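Long-range contacts in Ctr9 protein (Myceliophthora thermophila, PDB 6AF0), which probably associates with RNA polymerase II as a tetratricopeptide-repeat scaffold subunit of the Paf1 transcription elongation complex: residues G585-E589 and R617-I621; R649-G653 and Y677-L681; Q674-K678 and G694-L698; L700-M706 and A719-R723. All coordinates share one frame; numbering follows the deposited sequence.

Interaction 1 (G585-E589 and R617-I621)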
loop_
_atom_site.group_PDB
_atom_site.type_symbol
_atom_site.label_atom_id
_atom_site.label_comp_id
_atom_site.label_asym_id
_atom_site.label_seq_id
_atom_site.Cartn_x
_atom_site.Cartn_y
_atom_site.Cartn_z
ATOM N N GLY A 585 -30.624 4.877 -17.856
ATOM C CA GLY A 585 -31.487 4.089 -18.746
ATOM C C GLY A 585 -31.225 2.609 -18.613
ATOM O O GLY A 585 -32.154 1.787 -18.544
ATOM N N ARG A 586 -29.937 2.289 -18.557
ATOM C CA ARG A 586 -29.476 0.931 -18.322
ATOM C C ARG A 586 -29.954 0.370 -16.999
ATOM O O ARG A 586 -30.258 -0.806 -16.908
ATOM C CB ARG A 586 -27.949 0.890 -18.346
ATOM C CG ARG A 586 -27.379 -0.510 -18.493
ATOM C CD ARG A 586 -27.642 -1.050 -19.871
ATOM N NE ARG A 586 -27.366 -2.471 -19.953
ATOM C CZ ARG A 586 -28.238 -3.421 -19.669
ATOM N NH1 ARG A 586 -29.455 -3.113 -19.260
ATOM N NH2 ARG A 586 -27.889 -4.684 -19.811
ATOM N N SER A 587 -29.976 1.216 -15.978
ATOM C CA SER A 587 -30.398 0.826 -14.644
ATOM C C SER A 587 -31.883 0.574 -14.625
ATOM O O SER A 587 -32.333 -0.434 -14.089
ATOM C CB SER A 587 -30.052 1.910 -13.627
ATOM O OG SER A 587 -30.214 1.412 -12.319
ATOM N N TYR A 588 -32.640 1.493 -15.216
ATOM C CA TYR A 588 -34.098 1.305 -15.414
ATOM C C TYR A 588 -34.373 -0.014 -16.107
ATOM O O TYR A 588 -35.169 -0.823 -15.682
ATOM C CB TYR A 588 -34.686 2.429 -16.281
ATOM C CG TYR A 588 -34.956 3.745 -15.571
ATOM C CD1 TYR A 588 -35.466 3.773 -14.270
ATOM C CD2 TYR A 588 -34.738 4.965 -16.209
ATOM C CE1 TYR A 588 -35.725 4.973 -13.618
ATOM C CE2 TYR A 588 -34.999 6.169 -15.560
ATOM C CZ TYR A 588 -35.498 6.167 -14.267
ATOM O OH TYR A 588 -35.765 7.350 -13.618
ATOM N N GLU A 589 -33.689 -0.214 -17.202
ATOM C CA GLU A 589 -33.750 -1.468 -17.908
ATOM C C GLU A 589 -33.483 -2.696 -17.025
ATOM O O GLU A 589 -34.195 -3.703 -17.120
ATOM C CB GLU A 589 -32.699 -1.437 -18.987
ATOM C CG GLU A 589 -33.183 -1.969 -20.291
ATOM C CD GLU A 589 -32.102 -1.909 -21.312
ATOM O OE1 GLU A 589 -31.392 -0.874 -21.391
ATOM O OE2 GLU A 589 -31.963 -2.920 -22.015
ATOM N N ARG A 617 -28.773 -0.567 -27.057
ATOM C CA ARG A 617 -29.714 -1.015 -26.007
ATOM C C ARG A 617 -31.155 -0.873 -26.471
ATOM O O ARG A 617 -31.986 -1.726 -26.202
ATOM C CB ARG A 617 -29.507 -0.265 -24.682
ATOM C CG ARG A 617 -28.200 -0.612 -23.969
ATOM C CD ARG A 617 -27.960 -2.113 -23.824
ATOM N NE ARG A 617 -29.104 -2.809 -23.246
ATOM C CZ ARG A 617 -29.101 -4.084 -22.848
ATOM N NH1 ARG A 617 -28.028 -4.839 -22.954
ATOM N NH2 ARG A 617 -30.184 -4.615 -22.328
ATOM N N LEU A 618 -31.453 0.200 -27.189
ATOM C CA LEU A 618 -32.794 0.377 -27.733
ATOM C C LEU A 618 -33.120 -0.787 -28.648
ATOM O O LEU A 618 -34.174 -1.370 -28.551
ATOM C CB LEU A 618 -32.942 1.714 -28.465
ATOM C CG LEU A 618 -33.267 2.917 -27.570
ATOM C CD1 LEU A 618 -33.189 4.202 -28.373
ATOM C CD2 LEU A 618 -34.631 2.801 -26.893
ATOM N N ALA A 619 -32.176 -1.156 -29.498
ATOM C CA ALA A 619 -32.408 -2.204 -30.485
ATOM C C ALA A 619 -32.569 -3.582 -29.838
ATOM O O ALA A 619 -33.269 -4.460 -30.371
ATOM C CB ALA A 619 -31.284 -2.219 -31.502
ATOM N N TYR A 620 -31.933 -3.772 -28.688
ATOM C CA TYR A 620 -32.088 -5.018 -27.971
ATOM C C TYR A 620 -33.471 -4.991 -27.300
ATOM O O TYR A 620 -34.251 -5.960 -27.416
ATOM C CB TYR A 620 -30.944 -5.236 -26.966
ATOM C CG TYR A 620 -31.242 -6.331 -25.974
ATOM C CD1 TYR A 620 -31.234 -7.669 -26.364
ATOM C CD2 TYR A 620 -31.592 -6.024 -24.667
ATOM C CE1 TYR A 620 -31.540 -8.675 -25.456
ATOM C CE2 TYR A 620 -31.895 -7.013 -23.757
ATOM C CZ TYR A 620 -31.870 -8.333 -24.143
ATOM O OH TYR A 620 -32.183 -9.289 -23.198
ATOM N N ILE A 621 -33.773 -3.880 -26.617
ATOM C CA ILE A 621 -35.100 -3.673 -26.000
ATOM C C ILE A 621 -36.179 -4.014 -27.047
ATOM O O ILE A 621 -37.205 -4.652 -26.764
ATOM C CB ILE A 621 -35.285 -2.211 -25.508
ATOM C CG1 ILE A 621 -34.599 -1.965 -24.157
ATOM C CG2 ILE A 621 -36.758 -1.872 -25.376
ATOM C CD1 ILE A 621 -34.608 -0.513 -23.720
#
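Arg586 and Arg617 lay their guanidinium groups flat on one another, centres 3.4 Å apart. The planes are only 18° off parallel. Glu589 probably offsets the two like charges: its OE2 comes in at the edge of the Arg617 guanidinium, 2.5 Å from Arg617 NH2. That N-H bond is fairly straight (163°); Arg617 NE reaches the same oxygen, Glu589 OE2, more weakly at 3.1 Å. Glu589 OE1 lies at long range from Arg586 NH1, well out of the guanidinium plane, so that only charge acts. Each arginine folds differently into the stack. In Arg586 a single bend at chi2 turns the chain toward its mate, whereas Arg617, CG beside the backbone N, bends at chi2 and chi3. Tyr620 lies against the other face of the Arg617 guanidinium. Helices 573-591 and 612-625, one helix apart, run nearly parallel, as alternate helices do in a TPR superhelix; residues 585-589 lie within a predicted TPR repeat, 578-611. Ile621 CG1 packs 3.5 Å from Glu589 OE2. Tyr601 of the intervening helix 594-607 hydrogen-bonds Glu589 OE1, while Arg586 NE and NH2 both bond the backbone of another protein chain, bringing this ionic cluster into a subunit interface.

Interaction 2 (R649-G653 and Y677-L681)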
loop_
_atom_site.group_PDB
_atom_site.type_symbol
_atom_site.label_atom_id
_atom_site.label_comp_id
_atom_site.label_asym_id
_atom_site.label_seq_id
_atom_site.Cartn_x
_atom_site.Cartn_y
_atom_site.Cartn_z
ATOM N N ARG A 649 -21.937 -4.990 -33.205
ATOM C CA ARG A 649 -21.658 -6.151 -33.986
ATOM C C ARG A 649 -22.205 -7.343 -33.219
ATOM O O ARG A 649 -23.147 -8.001 -33.672
ATOM C CB ARG A 649 -20.160 -6.275 -34.230
ATOM C CG ARG A 649 -19.559 -5.175 -35.091
ATOM C CD ARG A 649 -19.834 -5.347 -36.573
ATOM N NE ARG A 649 -18.889 -6.246 -37.232
ATOM C CZ ARG A 649 -19.031 -6.690 -38.480
ATOM N NH1 ARG A 649 -20.064 -6.313 -39.222
ATOM N NH2 ARG A 649 -18.138 -7.514 -38.997
ATOM N N GLY A 650 -21.654 -7.567 -32.029
ATOM C CA GLY A 650 -22.033 -8.706 -31.194
ATOM C C GLY A 650 -23.534 -8.910 -31.151
ATOM O O GLY A 650 -24.015 -10.040 -31.302
ATOM N N LEU A 651 -24.264 -7.809 -30.961
ATOM C CA LEU A 651 -25.717 -7.848 -30.897
ATOM C C LEU A 651 -26.323 -8.412 -32.185
ATOM O O LEU A 651 -27.222 -9.262 -32.164
ATOM C CB LEU A 651 -26.289 -6.460 -30.617
ATOM C CG LEU A 651 -27.826 -6.465 -30.586
ATOM C CD1 LEU A 651 -28.384 -7.412 -29.534
ATOM C CD2 LEU A 651 -28.377 -5.069 -30.354
ATOM N N TYR A 652 -25.816 -7.924 -33.303
ATOM C CA TYR A 652 -26.264 -8.406 -34.603
ATOM C C TYR A 652 -25.976 -9.892 -34.762
ATOM O O TYR A 652 -26.811 -10.635 -35.243
ATOM C CB TYR A 652 -25.604 -7.615 -35.744
ATOM C CG TYR A 652 -26.275 -7.826 -37.096
ATOM C CD1 TYR A 652 -27.553 -7.334 -37.347
ATOM C CD2 TYR A 652 -25.628 -8.522 -38.117
ATOM C CE1 TYR A 652 -28.166 -7.525 -38.573
ATOM C CE2 TYR A 652 -26.238 -8.731 -39.344
ATOM C CZ TYR A 652 -27.504 -8.229 -39.571
ATOM O OH TYR A 652 -28.097 -8.431 -40.803
ATOM N N GLY A 653 -24.791 -10.318 -34.362
ATOM C CA GLY A 653 -24.466 -11.733 -34.376
ATOM C C GLY A 653 -25.387 -12.543 -33.473
ATOM O O GLY A 653 -25.818 -13.644 -33.834
ATOM N N TYR A 677 -20.555 -13.666 -41.246
ATOM C CA TYR A 677 -20.481 -12.413 -40.505
ATOM C C TYR A 677 -19.500 -12.443 -39.327
ATOM O O TYR A 677 -18.765 -11.488 -39.112
ATOM C CB TYR A 677 -21.879 -12.042 -40.009
ATOM C CG TYR A 677 -21.875 -11.083 -38.849
ATOM C CD1 TYR A 677 -21.932 -9.713 -39.055
ATOM C CD2 TYR A 677 -21.803 -11.551 -37.539
ATOM C CE1 TYR A 677 -21.921 -8.842 -37.988
ATOM C CE2 TYR A 677 -21.793 -10.689 -36.471
ATOM C CZ TYR A 677 -21.852 -9.341 -36.701
ATOM O OH TYR A 677 -21.849 -8.495 -35.628
ATOM N N LYS A 678 -19.491 -13.528 -38.563
ATOM C CA LYS A 678 -18.627 -13.607 -37.378
ATOM C C LYS A 678 -17.171 -13.527 -37.762
ATOM O O LYS A 678 -16.371 -12.996 -37.005
ATOM C CB LYS A 678 -18.832 -14.892 -36.572
ATOM C CG LYS A 678 -20.268 -15.186 -36.148
ATOM C CD LYS A 678 -20.541 -14.980 -34.665
ATOM C CE LYS A 678 -21.649 -15.925 -34.218
ATOM N NZ LYS A 678 -22.494 -15.395 -33.119
ATOM N N HIS A 679 -16.802 -14.053 -38.923
ATOM C CA HIS A 679 -15.399 -13.986 -39.301
ATOM C C HIS A 679 -15.059 -12.752 -40.161
ATOM O O HIS A 679 -13.885 -12.418 -40.317
ATOM C CB HIS A 679 -14.864 -15.342 -39.813
ATOM C CG HIS A 679 -14.533 -15.397 -41.273
ATOM N ND1 HIS A 679 -13.445 -14.748 -41.821
ATOM C CD2 HIS A 679 -15.100 -16.098 -42.281
ATOM C CE1 HIS A 679 -13.387 -15.008 -43.114
ATOM N NE2 HIS A 679 -14.377 -15.828 -43.418
ATOM N N THR A 680 -16.077 -12.046 -40.663
ATOM C CA THR A 680 -15.857 -10.673 -41.184
ATOM C C THR A 680 -15.460 -9.820 -39.971
ATOM O O THR A 680 -14.430 -9.147 -39.982
ATOM C CB THR A 680 -17.062 -10.019 -41.942
ATOM O OG1 THR A 680 -17.944 -9.356 -41.030
ATOM C CG2 THR A 680 -17.848 -11.031 -42.801
ATOM N N LEU A 681 -16.267 -9.896 -38.912
ATOM C CA LEU A 681 -15.936 -9.282 -37.623
ATOM C C LEU A 681 -14.577 -9.761 -37.111
ATOM O O LEU A 681 -13.843 -9.007 -36.477
ATOM C CB LEU A 681 -17.038 -9.582 -36.607
ATOM C CG LEU A 681 -16.796 -9.149 -35.161
ATOM C CD1 LEU A 681 -18.129 -9.072 -34.432
ATOM C CD2 LEU A 681 -15.878 -10.104 -34.416
#
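Tyr677 enters helix 646-662 as a knob, its ring set among Arg649, Gly650, Tyr652 and Gly653. The absence of a side chain at Gly653 lets ring atom Tyr677 CE2 settle 3.6 Å from Gly653 CA. Tyr652 turns its edge to one face of the Tyr677 ring in a T-shaped pair, centroids 5.5 Å apart and planes at 64°. At the end of the ring Tyr677 OH donates to Arg649 O, although the exact position of the hydroxyl is doubtful. The Arg649 chain, bent at chi2 and chi3, brings its guanidinium obliquely across the ring, with Tyr677 CE1 over the rim of one face. From there Arg649 NH2 donates to Thr680 OG1, 2.8 Å away and close to the guanidinium plane. Thr680 OG1 in turn donates to Tyr677 O at 3.0 Å, so its hydroxyl is held from two sides. Leu681 CD1 packs 3.5 Å from Arg649 CB. An alanine in place of Arg649 would probably leave Thr680 OG1 without its donor and open a gap beside the Tyr677 ring. Farther out, Tyr639 stacks on Tyr652 and backs the aromatic pair. Segments 649-653 and 677-681 run antiparallel at 165°, a knobs-into-holes packing consistent with an alpha-solenoid of TPR-like helices.

Interaction 3 (Q674-K678 and G694-L698)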
loop_
_atom_site.group_PDB
_atom_site.type_symbol
_atom_site.label_atom_id
_atom_site.label_comp_id
_atom_site.label_asym_id
_atom_site.label_seq_id
_atom_site.Cartn_x
_atom_site.Cartn_y
_atom_site.Cartn_z
ATOM N N GLN A 674 -24.508 -16.234 -40.443
ATOM C CA GLN A 674 -23.900 -16.039 -39.112
ATOM C C GLN A 674 -22.396 -16.315 -39.085
ATOM O O GLN A 674 -21.640 -15.478 -38.623
ATOM C CB GLN A 674 -24.616 -16.876 -38.040
ATOM C CG GLN A 674 -23.998 -16.774 -36.639
ATOM C CD GLN A 674 -24.778 -17.496 -35.523
ATOM O OE1 GLN A 674 -24.430 -17.397 -34.344
ATOM N NE2 GLN A 674 -25.824 -18.216 -35.889
ATOM N N ARG A 675 -21.959 -17.477 -39.562
ATOM C CA ARG A 675 -20.521 -17.769 -39.582
ATOM C C ARG A 675 -19.757 -16.812 -40.481
ATOM O O ARG A 675 -18.670 -16.355 -40.146
ATOM C CB ARG A 675 -20.198 -19.225 -39.967
ATOM C CG ARG A 675 -20.560 -19.730 -41.358
ATOM C CD ARG A 675 -20.119 -21.203 -41.486
ATOM N NE ARG A 675 -20.281 -21.819 -42.816
ATOM C CZ ARG A 675 -21.307 -22.583 -43.208
ATOM N NH1 ARG A 675 -22.332 -22.827 -42.399
ATOM N NH2 ARG A 675 -21.330 -23.081 -44.440
ATOM N N HIS A 676 -20.341 -16.532 -41.634
ATOM C CA HIS A 676 -19.831 -15.535 -42.562
ATOM C C HIS A 676 -19.507 -14.263 -41.805
ATOM O O HIS A 676 -18.340 -13.875 -41.689
ATOM C CB HIS A 676 -20.898 -15.286 -43.635
ATOM C CG HIS A 676 -20.477 -14.357 -44.728
ATOM N ND1 HIS A 676 -21.393 -13.700 -45.521
ATOM C CD2 HIS A 676 -19.254 -13.980 -45.172
ATOM C CE1 HIS A 676 -20.753 -12.961 -46.408
ATOM N NE2 HIS A 676 -19.454 -13.109 -46.216
ATOM N N TYR A 677 -20.555 -13.666 -41.246
ATOM C CA TYR A 677 -20.481 -12.413 -40.505
ATOM C C TYR A 677 -19.500 -12.443 -39.327
ATOM O O TYR A 677 -18.765 -11.488 -39.112
ATOM C CB TYR A 677 -21.879 -12.042 -40.009
ATOM C CG TYR A 677 -21.875 -11.083 -38.849
ATOM C CD1 TYR A 677 -21.932 -9.713 -39.055
ATOM C CD2 TYR A 677 -21.803 -11.551 -37.539
ATOM C CE1 TYR A 677 -21.921 -8.842 -37.988
ATOM C CE2 TYR A 677 -21.793 -10.689 -36.471
ATOM C CZ TYR A 677 -21.852 -9.341 -36.701
ATOM O OH TYR A 677 -21.849 -8.495 -35.628
ATOM N N LYS A 678 -19.491 -13.528 -38.563
ATOM C CA LYS A 678 -18.627 -13.607 -37.378
ATOM C C LYS A 678 -17.171 -13.527 -37.762
ATOM O O LYS A 678 -16.371 -12.996 -37.005
ATOM C CB LYS A 678 -18.832 -14.892 -36.572
ATOM C CG LYS A 678 -20.268 -15.186 -36.148
ATOM C CD LYS A 678 -20.541 -14.980 -34.665
ATOM C CE LYS A 678 -21.649 -15.925 -34.218
ATOM N NZ LYS A 678 -22.494 -15.395 -33.119
ATOM N N GLY A 694 -18.934 -17.960 -30.571
ATOM C CA GLY A 694 -20.006 -17.965 -31.552
ATOM C C GLY A 694 -19.746 -18.931 -32.675
ATOM O O GLY A 694 -20.684 -19.444 -33.277
ATOM N N MET A 695 -18.467 -19.159 -32.965
ATOM C CA MET A 695 -18.057 -20.059 -34.035
ATOM C C MET A 695 -18.067 -21.511 -33.585
ATOM O O MET A 695 -18.597 -22.376 -34.277
ATOM C CB MET A 695 -16.669 -19.677 -34.532
ATOM C CG MET A 695 -16.601 -18.352 -35.270
ATOM S SD MET A 695 -16.828 -18.571 -37.050
ATOM C CE MET A 695 -18.552 -18.975 -37.094
ATOM N N GLY A 696 -17.469 -21.756 -32.425
ATOM C CA GLY A 696 -17.449 -23.073 -31.807
ATOM C C GLY A 696 -18.851 -23.606 -31.673
ATOM O O GLY A 696 -19.077 -24.786 -31.899
ATOM N N ASN A 697 -19.779 -22.715 -31.311
ATOM C CA ASN A 697 -21.221 -23.010 -31.223
ATOM C C ASN A 697 -21.853 -23.384 -32.544
ATOM O O ASN A 697 -22.622 -24.338 -32.614
ATOM C CB ASN A 697 -21.985 -21.795 -30.710
ATOM C CG ASN A 697 -21.910 -21.632 -29.204
ATOM O OD1 ASN A 697 -21.295 -22.432 -28.482
ATOM N ND2 ASN A 697 -22.550 -20.573 -28.717
ATOM N N LEU A 698 -21.558 -22.597 -33.575
ATOM C CA LEU A 698 -22.157 -22.796 -34.889
ATOM C C LEU A 698 -21.656 -24.079 -35.515
ATOM O O LEU A 698 -22.442 -24.899 -36.013
ATOM C CB LEU A 698 -21.850 -21.629 -35.821
ATOM C CG LEU A 698 -22.973 -21.308 -36.827
ATOM C CD1 LEU A 698 -22.702 -19.975 -37.497
ATOM C CD2 LEU A 698 -23.179 -22.396 -37.878
#
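Gln674 and Leu698 pass one another head to tail, one methyl of the leucine accompanying the glutamine along almost its whole length. With CG anti to the backbone N (chi1 177°) and chi2 also extended, the glutamine reaches straight across toward helix 689-704. Its CB starts 3.7 Å from Leu698 CD1, and Gln674 CG comes nearest to that methyl, at 3.6 Å. Gln674 CD follows at a similar separation, and at the tip Gln674 NE2 still lies 3.9 Å from Leu698 CD1. The other branch of the amide, Gln674 OE1, turns to its own helix, where it accepts a weak hydrogen bond from Lys678 NZ. Gln674 also packs on Leu656 and Ser657 of helix 646-662. The same Leu698 methyl also reaches Arg675, lying 3.6 Å from Arg675 CB. Met695, its chain bent at chi2 and chi3, brings CE to the other end of this patch, against Arg675 CB and, more loosely, Lys678 CB. Arg675 thus contributes its root to the packing while its guanidinium leads away to the exposed side. The lysine arm passes over Gly694, with Lys678 CE 3.7 Å from Gly694 CA. Met695 also packs on Phe727 of helix 712-734, the next helix along. Segments 674-678 and 694-698 run antiparallel at 158°, a pairing of consecutive helices consistent with a TPR-like solenoid.

Interaction 4 (L700-M706 and A719-R723)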
loop_
_atom_site.group_PDB
_atom_site.type_symbol
_atom_site.label_atom_id
_atom_site.label_comp_id
_atom_site.label_asym_id
_atom_site.label_seq_id
_atom_site.Cartn_x
_atom_site.Cartn_y
_atom_site.Cartn_z
ATOM N N LEU A 700 -20.351 -26.620 -33.964
ATOM C CA LEU A 700 -20.893 -27.690 -33.117
ATOM C C LEU A 700 -22.312 -28.118 -33.486
ATOM O O LEU A 700 -22.652 -29.300 -33.507
ATOM C CB LEU A 700 -20.874 -27.223 -31.665
ATOM C CG LEU A 700 -20.501 -28.207 -30.576
ATOM C CD1 LEU A 700 -19.251 -28.997 -30.911
ATOM C CD2 LEU A 700 -20.316 -27.425 -29.292
ATOM N N MET A 701 -23.148 -27.135 -33.753
ATOM C CA MET A 701 -24.534 -27.420 -34.086
ATOM C C MET A 701 -24.619 -27.991 -35.479
ATOM O O MET A 701 -25.292 -28.992 -35.686
ATOM C CB MET A 701 -25.419 -26.175 -33.947
ATOM C CG MET A 701 -26.110 -26.113 -32.594
ATOM S SD MET A 701 -27.096 -24.636 -32.358
ATOM C CE MET A 701 -28.515 -24.975 -33.413
ATOM N N ALA A 702 -23.914 -27.372 -36.422
ATOM C CA ALA A 702 -23.934 -27.823 -37.818
ATOM C C ALA A 702 -23.347 -29.222 -37.965
ATOM O O ALA A 702 -23.681 -29.950 -38.903
ATOM C CB ALA A 702 -23.177 -26.847 -38.698
ATOM N N ALA A 703 -22.495 -29.600 -37.018
ATOM C CA ALA A 703 -21.713 -30.821 -37.122
ATOM C C ALA A 703 -22.262 -32.053 -36.384
ATOM O O ALA A 703 -21.807 -33.155 -36.650
ATOM C CB ALA A 703 -20.277 -30.539 -36.700
ATOM N N ARG A 704 -23.221 -31.908 -35.474
ATOM C CA ARG A 704 -23.883 -33.111 -34.928
ATOM C C ARG A 704 -24.860 -33.730 -35.932
ATOM O O ARG A 704 -25.129 -34.928 -35.900
ATOM C CB ARG A 704 -24.632 -32.845 -33.623
ATOM C CG ARG A 704 -25.409 -34.081 -33.156
ATOM C CD ARG A 704 -25.743 -34.056 -31.682
ATOM N NE ARG A 704 -26.242 -35.346 -31.187
ATOM C CZ ARG A 704 -26.475 -35.629 -29.900
ATOM N NH1 ARG A 704 -26.254 -34.727 -28.939
ATOM N NH2 ARG A 704 -26.933 -36.827 -29.560
ATOM N N GLU A 705 -25.408 -32.897 -36.803
ATOM C CA GLU A 705 -26.336 -33.353 -37.831
ATOM C C GLU A 705 -25.660 -33.809 -39.112
ATOM O O GLU A 705 -26.327 -34.318 -40.020
ATOM C CB GLU A 705 -27.309 -32.237 -38.178
ATOM C CG GLU A 705 -28.200 -31.887 -37.018
ATOM C CD GLU A 705 -29.430 -31.091 -37.415
ATOM O OE1 GLU A 705 -29.776 -31.050 -38.614
ATOM O OE2 GLU A 705 -30.066 -30.506 -36.519
ATOM N N MET A 706 -24.352 -33.609 -39.207
ATOM C CA MET A 706 -23.626 -34.108 -40.362
ATOM C C MET A 706 -23.819 -35.618 -40.526
ATOM O O MET A 706 -23.614 -36.404 -39.585
ATOM C CB MET A 706 -22.142 -33.787 -40.268
ATOM C CG MET A 706 -21.758 -32.481 -40.930
ATOM S SD MET A 706 -19.966 -32.340 -40.943
ATOM C CE MET A 706 -19.574 -33.383 -42.350
ATOM N N ALA A 719 -13.574 -33.889 -38.108
ATOM C CA ALA A 719 -12.745 -32.737 -38.473
ATOM C C ALA A 719 -13.481 -31.422 -38.182
ATOM O O ALA A 719 -12.867 -30.452 -37.731
ATOM C CB ALA A 719 -12.351 -32.805 -39.944
ATOM N N ALA A 720 -14.787 -31.391 -38.468
ATOM C CA ALA A 720 -15.642 -30.225 -38.170
ATOM C C ALA A 720 -15.685 -29.890 -36.684
ATOM O O ALA A 720 -15.710 -28.718 -36.318
ATOM C CB ALA A 720 -17.059 -30.435 -38.686
ATOM N N TYR A 721 -15.720 -30.914 -35.837
ATOM C CA TYR A 721 -15.616 -30.710 -34.384
ATOM C C TYR A 721 -14.248 -30.160 -34.009
ATOM O O TYR A 721 -14.125 -29.302 -33.134
ATOM C CB TYR A 721 -15.859 -32.007 -33.610
ATOM C CG TYR A 721 -17.317 -32.340 -33.373
ATOM C CD1 TYR A 721 -18.273 -32.181 -34.382
ATOM C CD2 TYR A 721 -17.745 -32.833 -32.150
ATOM C CE1 TYR A 721 -19.605 -32.493 -34.164
ATOM C CE2 TYR A 721 -19.071 -33.155 -31.935
ATOM C CZ TYR A 721 -19.999 -32.981 -32.943
ATOM O OH TYR A 721 -21.322 -33.289 -32.733
ATOM N N ASN A 722 -13.216 -30.666 -34.668
ATOM C CA ASN A 722 -11.870 -30.163 -34.455
ATOM C C ASN A 722 -11.820 -28.635 -34.629
ATOM O O ASN A 722 -11.249 -27.932 -33.798
ATOM C CB ASN A 722 -10.892 -30.841 -35.418
ATOM C CG ASN A 722 -10.358 -32.159 -34.898
ATOM O OD1 ASN A 722 -9.256 -32.546 -35.263
ATOM N ND2 ASN A 722 -11.119 -32.854 -34.064
ATOM N N ARG A 723 -12.435 -28.134 -35.699
ATOM C CA ARG A 723 -12.482 -26.691 -35.959
ATOM C C ARG A 723 -13.215 -25.923 -34.877
ATOM O O ARG A 723 -12.776 -24.847 -34.485
ATOM C CB ARG A 723 -13.148 -26.404 -37.289
ATOM C CG ARG A 723 -12.303 -26.830 -38.456
ATOM C CD ARG A 723 -13.015 -26.565 -39.757
ATOM N NE ARG A 723 -12.216 -27.046 -40.874
ATOM C CZ ARG A 723 -12.666 -27.160 -42.113
ATOM N NH1 ARG A 723 -13.920 -26.818 -42.388
ATOM N NH2 ARG A 723 -11.861 -27.617 -43.069
#
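The Tyr721 ring is the centre of the contact: Leu700 CD1 sits 4.2 Å above one face, displaced toward the rim, and Ala703 CB and the backbone N of Arg704 lie at the edge, near the ring plane. The edge contact is closest at Tyr721 CE1, 3.3 Å from Ala703 CB. The guanidinium of Arg704 is turned 64° from the ring, and it is the root of that side chain that touches, Arg704 CB lying 3.5 Å from Tyr721 OH. With CG beside the backbone N (chi1 -83°), the tyrosine reaches obliquely across to helix 689-704, its OH ending beside Arg704. Both polar ends then converge on Glu751 of helix 739-752, which hydrogen-bonds Tyr721 OH and forms a salt bridge with Arg704 NH1. Next to the ring, the methyls Ala703 CB and Ala720 CB meet at 3.8 Å, and Met706 SD extends the apolar strip to Ala720 CB at 4.1 Å. A serine at Tyr721 would probably deprive Glu751 of its hydroxyl partner and leave a gap beside Leu700 and Ala703. Small alanines allow the segment axes to approach to 9.2 Å at 171°, the close antiparallel pairing of consecutive helices seen in TPR-like helical solenoids.

From the N terminus, interaction 1 closes first, spanning helix 594-607 to join helices 573-591 and 612-625, which are alternate members of the array. The following contacts link consecutive helices. Interaction 2 ties 646-662 to 673-684, interaction 3 carries 673-684 on to 689-704, and interaction 4 fastens 689-704 to 712-734. None encloses another: interactions 2 and 3 overlap through Tyr677 and Lys678, which lie in both, whereas 3 and 4 use successive parts of one helix. Leu651 of interaction 2 packs against the backbone of Tyr620 in interaction 1, which brings the two contacts together. Helices 573-591, 612-625, 646-662, 673-684, 689-704 and 712-734 are thus joined on one side of the chain's centre.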